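Local coordinates for protein titin (Homo sapiens, PDB 4QEG) that builds the elastic filament of the muscle sarcomere from long chains of immunoglobulin-like and related domains, probably acting as a molecular spring, at residues K10-I15 with V84-T89; K21-E26 with M65-E70; F25-S30 with Y75-G80; W38-V43 with T69-E74. One frame throughout, in Å; residues are numbered along the deposited sequence.

The four contacts lie within a single immunoglobulin I-set domain, a sandwich of two beta sheets. Contact 3 lies in its core, where strands 23-29 and 73-79 face each other from opposite sheets. Contact 1, centred about 10 Å from it, lays the loop before strand 15-17 along strand 82-90 and sends Met-12 inward. Contacts 2 and 4 lie toward the other end of the sandwich, their centres about 17 Å and 15 Å from that of contact 3 and about 10 Å apart, and share Thr-69 and Glu-70. Thr-69 binds one calcium ion there, whereas Gly-80 in contact 3 binds another.

Contact 1 of 4, residues K10-I15 with V84-T89; sequences KTMKNI and VSATLT
Met-12 drives the packed half of this contact, turning its side chain against Val-84, Ser-85 and Ala-86. Its CE lies 3.2 Å from Val-84 O and 3.5 Å from Ser-85 CA, a tight fit for two carbons. The chain reaches there because it runs straight through chi2 and then bends at chi3 (-57°), which folds the methyl back over the backbone of strand 82-90. Nearer the backbone, Met-12 CB meets the methyl of Ala-86 at 4.0 Å. No backbone hydrogen bond joins the two segments along this part; the first direct hydrogen bond between them comes from the side chain of Asn-14. Asn-14 OD1 accepts the amide of Thr-87 N at 2.8 Å, the donor standing above the plane of the side-chain carbonyl. The pairing then becomes that of a true parallel sheet: Ile-15 N donates to Thr-87 O and Thr-89 N to Ile-15 O (2.9 Å), while Ile-15 CG2 rests beside Leu-88 CD1.

The outer side is looser and wet. Water 1 spans the gap by donating to both Met-12 O and Ser-85 O, two carbonyls that could not bond to each other. Water 2 gives a hydrogen to Ile-15 O and bonds the hydroxyls of Thr-87 and Thr-89. At the far end exposed Thr-11 offers little more than CG2, 3.7 Å from Val-84 CG1.

Strand 82-90 thus has 15-17 as its parallel edge neighbour and 73-79 as its antiparallel one, while Ala-86 and Leu-88 pack inward on Phe-25 of strand 23-29 in the facing sheet.

Contact 2 of 4, residues K21-E26 with M65-E70; sequences KTASFE and MNTSTE. With CA (calcium ion), chain C.
A single carbonyl, Lys-21 O, is gripped twice by Thr-67, and the two bonds carry nearly all the polar content of the contact. The hydroxyl Thr-67 OG1 donates to Lys-21 O over a short 2.5 Å from only slightly off the carbonyl plane; the amide Thr-67 N adds a longer bond of 3.2 Å from well above that plane. The hydroxyl can join its own amide at one acceptor because chi1 (51°) sets OG1 between the backbone N and the carbonyl carbon. The methyl of Thr-67 is thereby turned inward, 4.3 Å from Ala-23 CB.

Beside this clamp the side chains of Thr-22 and Met-65 run alongside each other in the same direction, with Thr-22 CG2 4.1 Å from Met-65 CG, a light contact on an exposed side. Farther along, Thr-69 OG1 binds a calcium ion at 2.7 Å, together with Glu-19, and water 3 links that ion to Glu-70 OE1.

The clamp fastens the residues leading into strand 23-29 to the loop joining strands 59-64 and 73-79. Just beyond it Ala-23 pairs with Ile-64 of strand 59-64, and Thr-67 packs on Val-17 and Val-90 of the opposite sheet.

Contact 3 of 4, residues F25-S30 with Y75-G80; sequences FECEVS and YTFVCG. With CA (calcium ion), chain B.
Three pairs of inward-pointing side chains, Phe-25 with Tyr-75, Cys-27 with Phe-77 and Val-29 with Cys-79, interleave between two strands that run almost parallel, 15° apart and 8.5 Å between axes. The first pair is aromatic but not stacked. Phe-25 turns one face to Tyr-75 CB, which sits off-centre above it, 4.0 Å from the ring centroid. The planes are inclined at 31°, and the CE2-CZ side of Phe-25 lies closest to Tyr-75, with Phe-25 CE2 3.3 Å from Tyr-75 CD1.

In the middle pair Cys-27 lies over the Phe-77 ring. Its CB is above the face, in a CH-pi contact, whereas the sulfur slants toward the rim, with Cys-27 SG 3.4 Å from Phe-77 CD1. Phe-77 CG is anti to its backbone N (chi1 -171°), which swings the ring along the strand toward Val-29; there Val-29 CG1 touches Phe-77 CE1 at 3.7 Å. The same methyl also meets Cys-79 SG at 3.7 Å and so fills the space between ring and sulfur. The two cysteines are not bonded, Cys-27 SG and Cys-79 SG being 6.9 Å apart.

Other residues close the core: Trp-38 meets Phe-77 edge-to-face, and Tyr-75 OH bonds to Asp-71 O, the tyrosine corner of Greek-key domains. Strand 73-79 runs out into Gly-80, whose carbonyl oxygen binds a calcium ion. This is the B-F strand core of an immunoglobulin sandwich, in which Cys-27 holds the usual B-strand cysteine place but Phe-77 occupies that of its F-strand partner, replacing the classical disulfide by a sulfur-aromatic contact.

Contact 4 of 4, residues W38-V43 with T69-E74; sequences WLKNGV and TEDSAE. With CA (calcium ion), chain C.
Asn-41 and Glu-74 hold each other by two hydrogen bonds in opposite directions. Asn-41 N donates to Glu-74 O at 2.8 Å in a bond that is almost straight (176° at the hydrogen); in return Glu-74 N donates to the side-chain oxygen Asn-41 OD1 at 2.9 Å, somewhat tilted from the amide plane. With chi1 at -67° the amide of Asn-41 folds back toward Glu-74, so that OD1 accepts as a backbone carbonyl would in a continuing strand, here where the chain enters the turn. Its other end is used as well: Asn-41 ND2 donates to water 10, which in turn donates to Ser-72 O.

A second bridge lies farther out. Lys-40 NZ gives a hydrogen to water 9, and that water donates to Glu-70 O over 2.5 Å, so the ammonium reaches the 3-10 turn through solvent.

Between these polar links sits the methyl of Ala-73. Asn-41 OD1 and ND2 both approach Ala-73 CB, the oxygen at 3.4 Å, and Lys-40 CE comes to 3.9 Å from it. Asp-71 points the other way, to the amide of Ser-68 and a salt bridge with Lys-50.

Residues 40-43 form the type I' turn between strands 37-40 and 43-44, so the contact ties that hairpin to the beginning of strand 73-79, which on its other edge pairs with strand 82-90 through Ala-73 and Leu-88.

Contact 1 of 4, residues K10-I15 with V84-T89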
loop_
_atom_site.group_PDB
_atom_site.type_symbol
_atom_site.label_atom_id
_atom_site.label_comp_id
_atom_site.label_asym_id
_atom_site.label_seq_id
_atom_site.Cartn_x
_atom_site.Cartn_y
_atom_site.Cartn_z
ATOM N N LYS A 10 11.094 5.248 -0.162
ATOM C CA LYS A 10 10.716 5.012 -1.549
ATOM C C LYS A 10 9.197 4.965 -1.683
ATOM O O LYS A 10 8.522 4.204 -0.984
ATOM C CB LYS A 10 11.345 3.716 -2.070
ATOM C CG LYS A 10 10.795 3.270 -3.415
ATOM C CD LYS A 10 11.739 2.322 -4.118
ATOM C CE LYS A 10 13.114 2.954 -4.268
ATOM N NZ LYS A 10 13.062 4.324 -4.872
ATOM N N THR A 11 8.675 5.789 -2.588
ATOM C CA THR A 11 7.240 5.983 -2.752
ATOM C C THR A 11 6.607 4.905 -3.626
ATOM O O THR A 11 7.297 4.081 -4.218
ATOM C CB THR A 11 6.935 7.363 -3.370
ATOM O OG1 THR A 11 7.331 7.373 -4.748
ATOM C CG2 THR A 11 7.688 8.458 -2.626
ATOM N N MET A 12 5.281 4.933 -3.699
ATOM C CA MET A 12 4.517 3.919 -4.408
ATOM C C MET A 12 4.217 4.363 -5.821
ATOM O O MET A 12 4.287 5.544 -6.138
ATOM C CB MET A 12 3.224 3.633 -3.659
ATOM C CG MET A 12 3.452 3.525 -2.174
ATOM S SD MET A 12 1.975 3.151 -1.223
ATOM C CE MET A 12 0.924 4.502 -1.690
ATOM N N LYS A 13 3.858 3.407 -6.668
ATOM C CA LYS A 13 3.663 3.683 -8.076
ATOM C C LYS A 13 2.198 3.485 -8.444
ATOM O O LYS A 13 1.523 2.607 -7.909
ATOM C CB LYS A 13 4.576 2.779 -8.910
ATOM C CG LYS A 13 4.389 2.878 -10.409
ATOM C CD LYS A 13 4.980 4.155 -10.984
ATOM C CE LYS A 13 4.550 4.346 -12.434
ATOM N NZ LYS A 13 5.399 5.356 -13.137
ATOM N N ASN A 14 1.683 4.320 -9.335
ATOM C CA ASN A 14 0.335 4.091 -9.828
ATOM C C ASN A 14 0.341 2.784 -10.613
ATOM O O ASN A 14 1.355 2.431 -11.209
ATOM C CB ASN A 14 -0.132 5.260 -10.683
ATOM C CG ASN A 14 -0.150 6.562 -9.918
ATOM O OD1 ASN A 14 -0.383 6.585 -8.703
ATOM N ND2 ASN A 14 0.070 7.663 -10.622
ATOM N N ILE A 15 -0.772 2.061 -10.593
ATOM C CA ILE A 15 -0.853 0.776 -11.284
ATOM C C ILE A 15 -2.245 0.532 -11.839
ATOM O O ILE A 15 -3.246 0.917 -11.231
ATOM C CB ILE A 15 -0.449 -0.404 -10.349
ATOM C CG1 ILE A 15 -0.443 -1.740 -11.114
ATOM C CG2 ILE A 15 -1.348 -0.476 -9.119
ATOM C CD1 ILE A 15 0.053 -2.905 -10.294
ATOM N N VAL A 84 2.514 8.674 1.661
ATOM C CA VAL A 84 2.592 8.641 0.200
ATOM C C VAL A 84 1.374 7.926 -0.362
ATOM O O VAL A 84 0.808 7.052 0.292
ATOM C CB VAL A 84 3.867 7.924 -0.300
ATOM C CG1 VAL A 84 5.100 8.771 -0.043
ATOM C CG2 VAL A 84 4.004 6.550 0.351
ATOM N N SER A 85 0.980 8.291 -1.576
ATOM C CA SER A 85 -0.229 7.765 -2.180
ATOM C C SER A 85 -0.011 7.390 -3.643
ATOM O O SER A 85 0.870 7.922 -4.317
ATOM C CB SER A 85 -1.363 8.784 -2.076
ATOM O OG SER A 85 -1.817 8.895 -0.744
ATOM N N ALA A 86 -0.828 6.474 -4.131
ATOM C CA ALA A 86 -0.806 6.130 -5.539
ATOM C C ALA A 86 -2.189 5.621 -5.895
ATOM O O ALA A 86 -2.976 5.287 -5.019
ATOM C CB ALA A 86 0.271 5.099 -5.838
ATOM N N THR A 87 -2.498 5.573 -7.179
ATOM C CA THR A 87 -3.827 5.185 -7.611
ATOM C C THR A 87 -3.835 3.804 -8.248
ATOM O O THR A 87 -2.897 3.430 -8.964
ATOM C CB THR A 87 -4.391 6.196 -8.617
ATOM O OG1 THR A 87 -3.657 6.100 -9.841
ATOM C CG2 THR A 87 -4.270 7.602 -8.067
ATOM N N LEU A 88 -4.889 3.046 -7.968
ATOM C CA LEU A 88 -5.140 1.800 -8.665
ATOM C C LEU A 88 -6.280 2.052 -9.633
ATOM O O LEU A 88 -7.315 2.606 -9.263
ATOM C CB LEU A 88 -5.496 0.661 -7.707
ATOM C CG LEU A 88 -6.106 -0.606 -8.329
ATOM C CD1 LEU A 88 -5.117 -1.358 -9.211
ATOM C CD2 LEU A 88 -6.658 -1.536 -7.257
ATOM N N THR A 89 -6.071 1.651 -10.877
ATOM C CA THR A 89 -7.140 1.628 -11.860
ATOM C C THR A 89 -7.418 0.179 -12.231
ATOM O O THR A 89 -6.520 -0.537 -12.692
ATOM C CB THR A 89 -6.776 2.426 -13.122
ATOM O OG1 THR A 89 -6.436 3.768 -12.754
ATOM C CG2 THR A 89 -7.949 2.430 -14.113
HETATM O O HOH W 1 3.697 7.839 -4.346
HETATM O O HOH W 2 -3.939 3.820 -11.822
#

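Contact 2 of 4, residues K21-E26 with M65-E70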
loop_
_atom_site.group_PDB
_atom_site.type_symbol
_atom_site.label_atom_id
_atom_site.label_comp_id
_atom_site.label_asym_id
_atom_site.label_seq_id
_atom_site.Cartn_x
_atom_site.Cartn_y
_atom_site.Cartn_z
ATOM N N LYS A 21 -7.944 -9.563 -11.554
ATOM C CA LYS A 21 -6.535 -9.870 -11.346
ATOM C C LYS A 21 -6.002 -9.197 -10.092
ATOM O O LYS A 21 -6.647 -8.321 -9.528
ATOM C CB LYS A 21 -5.701 -9.434 -12.550
ATOM C CG LYS A 21 -6.270 -9.863 -13.887
ATOM C CD LYS A 21 -5.672 -11.172 -14.341
ATOM C CE LYS A 21 -6.448 -12.361 -13.831
ATOM N NZ LYS A 21 -5.911 -13.635 -14.395
ATOM N N THR A 22 -4.793 -9.578 -9.701
ATOM C CA THR A 22 -4.157 -9.046 -8.502
ATOM C C THR A 22 -3.299 -7.795 -8.768
ATOM O O THR A 22 -2.533 -7.748 -9.725
ATOM C CB THR A 22 -3.305 -10.144 -7.860
ATOM O OG1 THR A 22 -4.156 -11.246 -7.521
ATOM C CG2 THR A 22 -2.602 -9.642 -6.614
ATOM N N ALA A 23 -3.444 -6.781 -7.918
ATOM C CA ALA A 23 -2.600 -5.595 -7.973
ATOM C C ALA A 23 -1.754 -5.501 -6.706
ATOM O O ALA A 23 -2.054 -6.160 -5.714
ATOM C CB ALA A 23 -3.457 -4.325 -8.132
ATOM N N SER A 24 -0.706 -4.678 -6.726
ATOM C CA SER A 24 0.013 -4.398 -5.485
ATOM C C SER A 24 0.614 -2.993 -5.423
ATOM O O SER A 24 0.788 -2.312 -6.438
ATOM C CB SER A 24 1.113 -5.436 -5.261
ATOM O OG SER A 24 2.122 -5.325 -6.244
ATOM N N PHE A 25 0.894 -2.558 -4.200
ATOM C CA PHE A 25 1.606 -1.319 -3.952
ATOM C C PHE A 25 2.784 -1.643 -3.045
ATOM O O PHE A 25 2.663 -2.469 -2.150
ATOM C CB PHE A 25 0.693 -0.277 -3.290
ATOM C CG PHE A 25 -0.417 0.231 -4.179
ATOM C CD1 PHE A 25 -0.189 1.262 -5.078
ATOM C CD2 PHE A 25 -1.694 -0.310 -4.099
ATOM C CE1 PHE A 25 -1.217 1.744 -5.883
ATOM C CE2 PHE A 25 -2.719 0.166 -4.898
ATOM C CZ PHE A 25 -2.487 1.199 -5.783
ATOM N N GLU A 26 3.928 -1.011 -3.264
ATOM C CA GLU A 26 5.019 -1.201 -2.325
ATOM C C GLU A 26 5.569 0.137 -1.840
ATOM O O GLU A 26 5.646 1.124 -2.585
ATOM C CB GLU A 26 6.135 -2.058 -2.940
ATOM C CG GLU A 26 5.706 -3.503 -3.296
ATOM C CD GLU A 26 4.931 -3.588 -4.605
ATOM O OE1 GLU A 26 5.203 -2.780 -5.510
ATOM O OE2 GLU A 26 4.057 -4.468 -4.735
ATOM N N MET A 65 -6.090 -8.592 -3.995
ATOM C CA MET A 65 -6.496 -9.723 -4.811
ATOM C C MET A 65 -7.934 -9.588 -5.299
ATOM O O MET A 65 -8.735 -8.835 -4.729
ATOM C CB MET A 65 -6.316 -11.023 -4.025
ATOM C CG MET A 65 -4.862 -11.276 -3.615
ATOM S SD MET A 65 -4.655 -12.764 -2.653
ATOM C CE MET A 65 -4.938 -14.000 -3.911
ATOM N N ASN A 66 -8.239 -10.305 -6.377
ATOM C CA ASN A 66 -9.583 -10.360 -6.925
ATOM C C ASN A 66 -10.156 -8.981 -7.211
ATOM O O ASN A 66 -11.279 -8.684 -6.809
ATOM C CB ASN A 66 -10.497 -11.117 -5.964
ATOM C CG ASN A 66 -9.982 -12.498 -5.660
ATOM O OD1 ASN A 66 -9.617 -12.813 -4.522
ATOM N ND2 ASN A 66 -9.926 -13.335 -6.690
ATOM N N THR A 67 -9.382 -8.138 -7.885
ATOM C CA THR A 67 -9.782 -6.739 -8.037
ATOM C C THR A 67 -11.116 -6.589 -8.744
ATOM O O THR A 67 -11.413 -7.324 -9.691
ATOM C CB THR A 67 -8.754 -5.909 -8.818
ATOM O OG1 THR A 67 -8.424 -6.582 -10.041
ATOM C CG2 THR A 67 -7.498 -5.658 -7.977
ATOM N N SER A 68 -11.906 -5.634 -8.256
ATOM C CA SER A 68 -13.136 -5.215 -8.909
ATOM C C SER A 68 -13.059 -3.712 -9.185
ATOM O O SER A 68 -12.176 -3.015 -8.673
ATOM C CB SER A 68 -14.375 -5.555 -8.056
ATOM O OG SER A 68 -14.346 -4.900 -6.798
ATOM N N THR A 69 -13.988 -3.234 -10.005
ATOM C CA THR A 69 -14.091 -1.819 -10.362
ATOM C C THR A 69 -14.066 -0.910 -9.130
ATOM O O THR A 69 -13.439 0.159 -9.133
ATOM C CB THR A 69 -15.394 -1.562 -11.163
ATOM O OG1 THR A 69 -15.466 -2.475 -12.269
ATOM C CG2 THR A 69 -15.466 -0.123 -11.677
ATOM N N GLU A 70 -14.744 -1.353 -8.081
ATOM C CA GLU A 70 -14.837 -0.625 -6.818
ATOM C C GLU A 70 -13.465 -0.405 -6.169
ATOM O O GLU A 70 -13.274 0.559 -5.430
ATOM C CB GLU A 70 -15.772 -1.376 -5.841
ATOM C CG GLU A 70 -17.262 -1.394 -6.234
ATOM C CD GLU A 70 -17.716 -2.697 -6.936
ATOM O OE1 GLU A 70 -16.891 -3.322 -7.633
ATOM O OE2 GLU A 70 -18.906 -3.086 -6.798
HETATM CA CA CA C . -16.953 -4.701 -12.582
HETATM O O HOH W 3 -17.704 -4.219 -10.070
HETATM O O HOH W 4 -19.229 -5.930 -13.023
#

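Contact 3 of 4, residues F25-S30 with Y75-G80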
loop_
_atom_site.group_PDB
_atom_site.type_symbol
_atom_site.label_atom_id
_atom_site.label_comp_id
_atom_site.label_asym_id
_atom_site.label_seq_id
_atom_site.Cartn_x
_atom_site.Cartn_y
_atom_site.Cartn_z
ATOM N N PHE A 25 0.894 -2.558 -4.200
ATOM C CA PHE A 25 1.606 -1.319 -3.952
ATOM C C PHE A 25 2.784 -1.643 -3.045
ATOM O O PHE A 25 2.663 -2.469 -2.150
ATOM C CB PHE A 25 0.693 -0.277 -3.290
ATOM C CG PHE A 25 -0.417 0.231 -4.179
ATOM C CD1 PHE A 25 -0.189 1.262 -5.078
ATOM C CD2 PHE A 25 -1.694 -0.310 -4.099
ATOM C CE1 PHE A 25 -1.217 1.744 -5.883
ATOM C CE2 PHE A 25 -2.719 0.166 -4.898
ATOM C CZ PHE A 25 -2.487 1.199 -5.783
ATOM N N GLU A 26 3.928 -1.011 -3.264
ATOM C CA GLU A 26 5.019 -1.201 -2.325
ATOM C C GLU A 26 5.569 0.137 -1.840
ATOM O O GLU A 26 5.646 1.124 -2.585
ATOM C CB GLU A 26 6.135 -2.058 -2.940
ATOM C CG GLU A 26 5.706 -3.503 -3.296
ATOM C CD GLU A 26 4.931 -3.588 -4.605
ATOM O OE1 GLU A 26 5.203 -2.780 -5.510
ATOM O OE2 GLU A 26 4.057 -4.468 -4.735
ATOM N N CYS A 27 5.951 0.145 -0.573
ATOM C CA CYS A 27 6.545 1.304 0.047
ATOM C C CYS A 27 7.767 0.842 0.827
ATOM O O CYS A 27 7.730 -0.197 1.489
ATOM C CB CYS A 27 5.531 2.001 0.964
ATOM S SG CYS A 27 6.164 3.498 1.743
ATOM N N GLU A 28 8.856 1.592 0.744
ATOM C CA GLU A 28 10.012 1.295 1.587
ATOM C C GLU A 28 10.211 2.396 2.619
ATOM O O GLU A 28 9.994 3.578 2.334
ATOM C CB GLU A 28 11.269 1.099 0.742
ATOM C CG GLU A 28 11.208 -0.181 -0.093
ATOM C CD GLU A 28 12.236 -0.229 -1.210
ATOM O OE1 GLU A 28 13.277 0.446 -1.104
ATOM O OE2 GLU A 28 11.999 -0.959 -2.198
ATOM N N VAL A 29 10.614 1.990 3.820
ATOM C CA VAL A 29 10.818 2.912 4.926
ATOM C C VAL A 29 12.222 2.784 5.541
ATOM O O VAL A 29 12.957 1.829 5.267
ATOM C CB VAL A 29 9.756 2.701 6.042
ATOM C CG1 VAL A 29 8.347 3.011 5.517
ATOM C CG2 VAL A 29 9.828 1.289 6.590
ATOM N N SER A 30 12.557 3.744 6.393
ATOM C CA SER A 30 13.878 3.885 6.990
ATOM C C SER A 30 14.228 2.838 8.048
ATOM O O SER A 30 15.392 2.478 8.222
ATOM C CB SER A 30 13.986 5.271 7.626
ATOM O OG SER A 30 12.933 5.468 8.557
ATOM N N TYR A 75 -4.634 4.634 -2.733
ATOM C CA TYR A 75 -4.097 3.841 -1.635
ATOM C C TYR A 75 -2.934 4.606 -1.013
ATOM O O TYR A 75 -2.157 5.235 -1.735
ATOM C CB TYR A 75 -3.689 2.445 -2.141
ATOM C CG TYR A 75 -4.907 1.637 -2.555
ATOM C CD1 TYR A 75 -5.452 1.758 -3.836
ATOM C CD2 TYR A 75 -5.537 0.792 -1.646
ATOM C CE1 TYR A 75 -6.578 1.047 -4.200
ATOM C CE2 TYR A 75 -6.657 0.083 -1.998
ATOM C CZ TYR A 75 -7.175 0.210 -3.275
ATOM O OH TYR A 75 -8.305 -0.500 -3.603
ATOM N N THR A 76 -2.845 4.590 0.318
ATOM C CA THR A 76 -1.897 5.434 1.035
ATOM C C THR A 76 -1.077 4.628 2.051
ATOM O O THR A 76 -1.605 3.757 2.734
ATOM C CB THR A 76 -2.637 6.598 1.774
ATOM O OG1 THR A 76 -3.520 7.269 0.866
ATOM C CG2 THR A 76 -1.656 7.610 2.354
ATOM N N PHE A 77 0.220 4.909 2.143
ATOM C CA PHE A 77 1.021 4.349 3.233
ATOM C C PHE A 77 1.470 5.461 4.172
ATOM O O PHE A 77 1.987 6.484 3.728
ATOM C CB PHE A 77 2.240 3.599 2.708
ATOM C CG PHE A 77 2.974 2.825 3.767
ATOM C CD1 PHE A 77 4.045 3.389 4.444
ATOM C CD2 PHE A 77 2.569 1.542 4.112
ATOM C CE1 PHE A 77 4.710 2.679 5.429
ATOM C CE2 PHE A 77 3.239 0.824 5.106
ATOM C CZ PHE A 77 4.307 1.393 5.757
ATOM N N VAL A 78 1.294 5.240 5.470
ATOM C CA VAL A 78 1.594 6.250 6.476
ATOM C C VAL A 78 2.793 5.859 7.360
ATOM O O VAL A 78 2.845 4.744 7.871
ATOM C CB VAL A 78 0.352 6.489 7.362
ATOM C CG1 VAL A 78 0.643 7.533 8.420
ATOM C CG2 VAL A 78 -0.859 6.881 6.493
ATOM N N CYS A 79 3.746 6.773 7.543
ATOM C CA CYS A 79 4.935 6.482 8.349
ATOM C C CYS A 79 5.693 7.755 8.712
ATOM O O CYS A 79 5.941 8.598 7.854
ATOM C CB CYS A 79 5.854 5.513 7.599
ATOM S SG CYS A 79 7.499 5.224 8.305
ATOM N N GLY A 80 6.070 7.886 9.982
ATOM C CA GLY A 80 6.690 9.111 10.457
ATOM C C GLY A 80 5.695 10.243 10.294
ATOM O O GLY A 80 4.502 10.037 10.472
HETATM CA CA CA B . 2.273 10.024 11.271
HETATM O O HOH W 5 2.663 7.723 11.455
HETATM O O HOH W 6 2.045 10.377 8.689
HETATM O O HOH W 7 2.174 12.557 11.197
HETATM O O HOH W 8 0.086 9.657 10.714
#

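Contact 4 of 4, residues W38-V43 with T69-E74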
loop_
_atom_site.group_PDB
_atom_site.type_symbol
_atom_site.label_atom_id
_atom_site.label_comp_id
_atom_site.label_asym_id
_atom_site.label_seq_id
_atom_site.Cartn_x
_atom_site.Cartn_y
_atom_site.Cartn_z
ATOM N N TRP A 38 -1.810 1.026 6.057
ATOM C CA TRP A 38 -2.334 1.153 4.707
ATOM C C TRP A 38 -3.723 1.732 4.744
ATOM O O TRP A 38 -4.535 1.363 5.589
ATOM C CB TRP A 38 -2.358 -0.205 3.994
ATOM C CG TRP A 38 -1.001 -0.720 3.654
ATOM C CD1 TRP A 38 -0.273 -1.636 4.355
ATOM C CD2 TRP A 38 -0.196 -0.346 2.526
ATOM N NE1 TRP A 38 0.935 -1.863 3.729
ATOM C CE2 TRP A 38 1.006 -1.079 2.610
ATOM C CE3 TRP A 38 -0.379 0.531 1.452
ATOM C CZ2 TRP A 38 2.015 -0.967 1.656
ATOM C CZ3 TRP A 38 0.624 0.644 0.515
ATOM C CH2 TRP A 38 1.805 -0.098 0.620
ATOM N N LEU A 39 -3.993 2.636 3.812
ATOM C CA LEU A 39 -5.283 3.285 3.715
ATOM C C LEU A 39 -5.858 3.120 2.311
ATOM O O LEU A 39 -5.115 3.172 1.325
ATOM C CB LEU A 39 -5.169 4.779 4.041
ATOM C CG LEU A 39 -4.487 5.269 5.322
ATOM C CD1 LEU A 39 -4.527 6.810 5.389
ATOM C CD2 LEU A 39 -5.140 4.673 6.549
ATOM N N LYS A 40 -7.173 2.919 2.236
ATOM C CA LYS A 40 -7.909 2.983 0.973
ATOM C C LYS A 40 -8.838 4.184 1.021
ATOM O O LYS A 40 -9.758 4.209 1.837
ATOM C CB LYS A 40 -8.705 1.701 0.729
ATOM C CG LYS A 40 -9.639 1.765 -0.475
ATOM C CD LYS A 40 -10.221 0.389 -0.795
ATOM C CE LYS A 40 -10.994 0.395 -2.110
ATOM N NZ LYS A 40 -12.379 0.903 -1.952
ATOM N N ASN A 41 -8.592 5.180 0.167
ATOM C CA ASN A 41 -9.326 6.451 0.226
ATOM C C ASN A 41 -9.405 7.055 1.646
ATOM O O ASN A 41 -10.416 7.659 2.033
ATOM C CB ASN A 41 -10.735 6.282 -0.341
ATOM C CG ASN A 41 -10.735 6.001 -1.843
ATOM O OD1 ASN A 41 -9.773 6.327 -2.546
ATOM N ND2 ASN A 41 -11.811 5.404 -2.335
ATOM N N GLY A 42 -8.333 6.883 2.415
ATOM C CA GLY A 42 -8.246 7.432 3.755
ATOM C C GLY A 42 -8.751 6.517 4.856
ATOM O O GLY A 42 -8.623 6.840 6.033
ATOM N N VAL A 43 -9.330 5.377 4.485
ATOM C CA VAL A 43 -9.881 4.439 5.467
ATOM C C VAL A 43 -8.861 3.342 5.755
ATOM O O VAL A 43 -8.323 2.744 4.839
ATOM C CB VAL A 43 -11.206 3.791 4.983
ATOM C CG1 VAL A 43 -11.738 2.828 6.022
ATOM C CG2 VAL A 43 -12.243 4.844 4.659
ATOM N N THR A 69 -13.988 -3.234 -10.005
ATOM C CA THR A 69 -14.091 -1.819 -10.362
ATOM C C THR A 69 -14.066 -0.910 -9.130
ATOM O O THR A 69 -13.439 0.159 -9.133
ATOM C CB THR A 69 -15.394 -1.562 -11.163
ATOM O OG1 THR A 69 -15.466 -2.475 -12.269
ATOM C CG2 THR A 69 -15.466 -0.123 -11.677
ATOM N N GLU A 70 -14.744 -1.353 -8.081
ATOM C CA GLU A 70 -14.837 -0.625 -6.818
ATOM C C GLU A 70 -13.465 -0.405 -6.169
ATOM O O GLU A 70 -13.274 0.559 -5.430
ATOM C CB GLU A 70 -15.772 -1.376 -5.841
ATOM C CG GLU A 70 -17.262 -1.394 -6.234
ATOM C CD GLU A 70 -17.716 -2.697 -6.936
ATOM O OE1 GLU A 70 -16.891 -3.322 -7.633
ATOM O OE2 GLU A 70 -18.906 -3.086 -6.798
ATOM N N ASP A 71 -12.519 -1.301 -6.439
ATOM C CA ASP A 71 -11.164 -1.194 -5.883
ATOM C C ASP A 71 -10.323 -0.085 -6.529
ATOM O O ASP A 71 -9.226 0.233 -6.053
ATOM C CB ASP A 71 -10.427 -2.517 -6.035
ATOM C CG ASP A 71 -11.149 -3.664 -5.365
ATOM O OD1 ASP A 71 -11.781 -3.429 -4.317
ATOM O OD2 ASP A 71 -11.089 -4.798 -5.886
ATOM N N SER A 72 -10.812 0.463 -7.639
ATOM C CA SER A 72 -10.191 1.643 -8.240
ATOM C C SER A 72 -10.263 2.762 -7.216
ATOM O O SER A 72 -11.329 3.305 -6.963
ATOM C CB SER A 72 -10.890 2.054 -9.539
ATOM O OG SER A 72 -10.897 0.993 -10.482
ATOM N N ALA A 73 -9.130 3.096 -6.616
ATOM C CA ALA A 73 -9.121 4.039 -5.504
ATOM C C ALA A 73 -7.726 4.624 -5.295
ATOM O O ALA A 73 -6.782 4.270 -6.006
ATOM C CB ALA A 73 -9.596 3.352 -4.228
ATOM N N GLU A 74 -7.600 5.525 -4.326
ATOM C CA GLU A 74 -6.290 5.970 -3.890
ATOM C C GLU A 74 -5.857 5.139 -2.690
ATOM O O GLU A 74 -6.623 4.947 -1.749
ATOM C CB GLU A 74 -6.305 7.457 -3.536
ATOM C CG GLU A 74 -4.938 8.039 -3.276
ATOM C CD GLU A 74 -4.963 9.551 -3.169
ATOM O OE1 GLU A 74 -5.575 10.063 -2.209
ATOM O OE2 GLU A 74 -4.364 10.221 -4.042
HETATM CA CA CA C . -16.953 -4.701 -12.582
HETATM O O HOH W 9 -14.024 2.440 -3.932
HETATM O O HOH W 10 -12.460 4.793 -5.120
HETATM O O HOH W 3 -17.704 -4.219 -10.070
HETATM O O HOH W 4 -19.229 -5.930 -13.023
#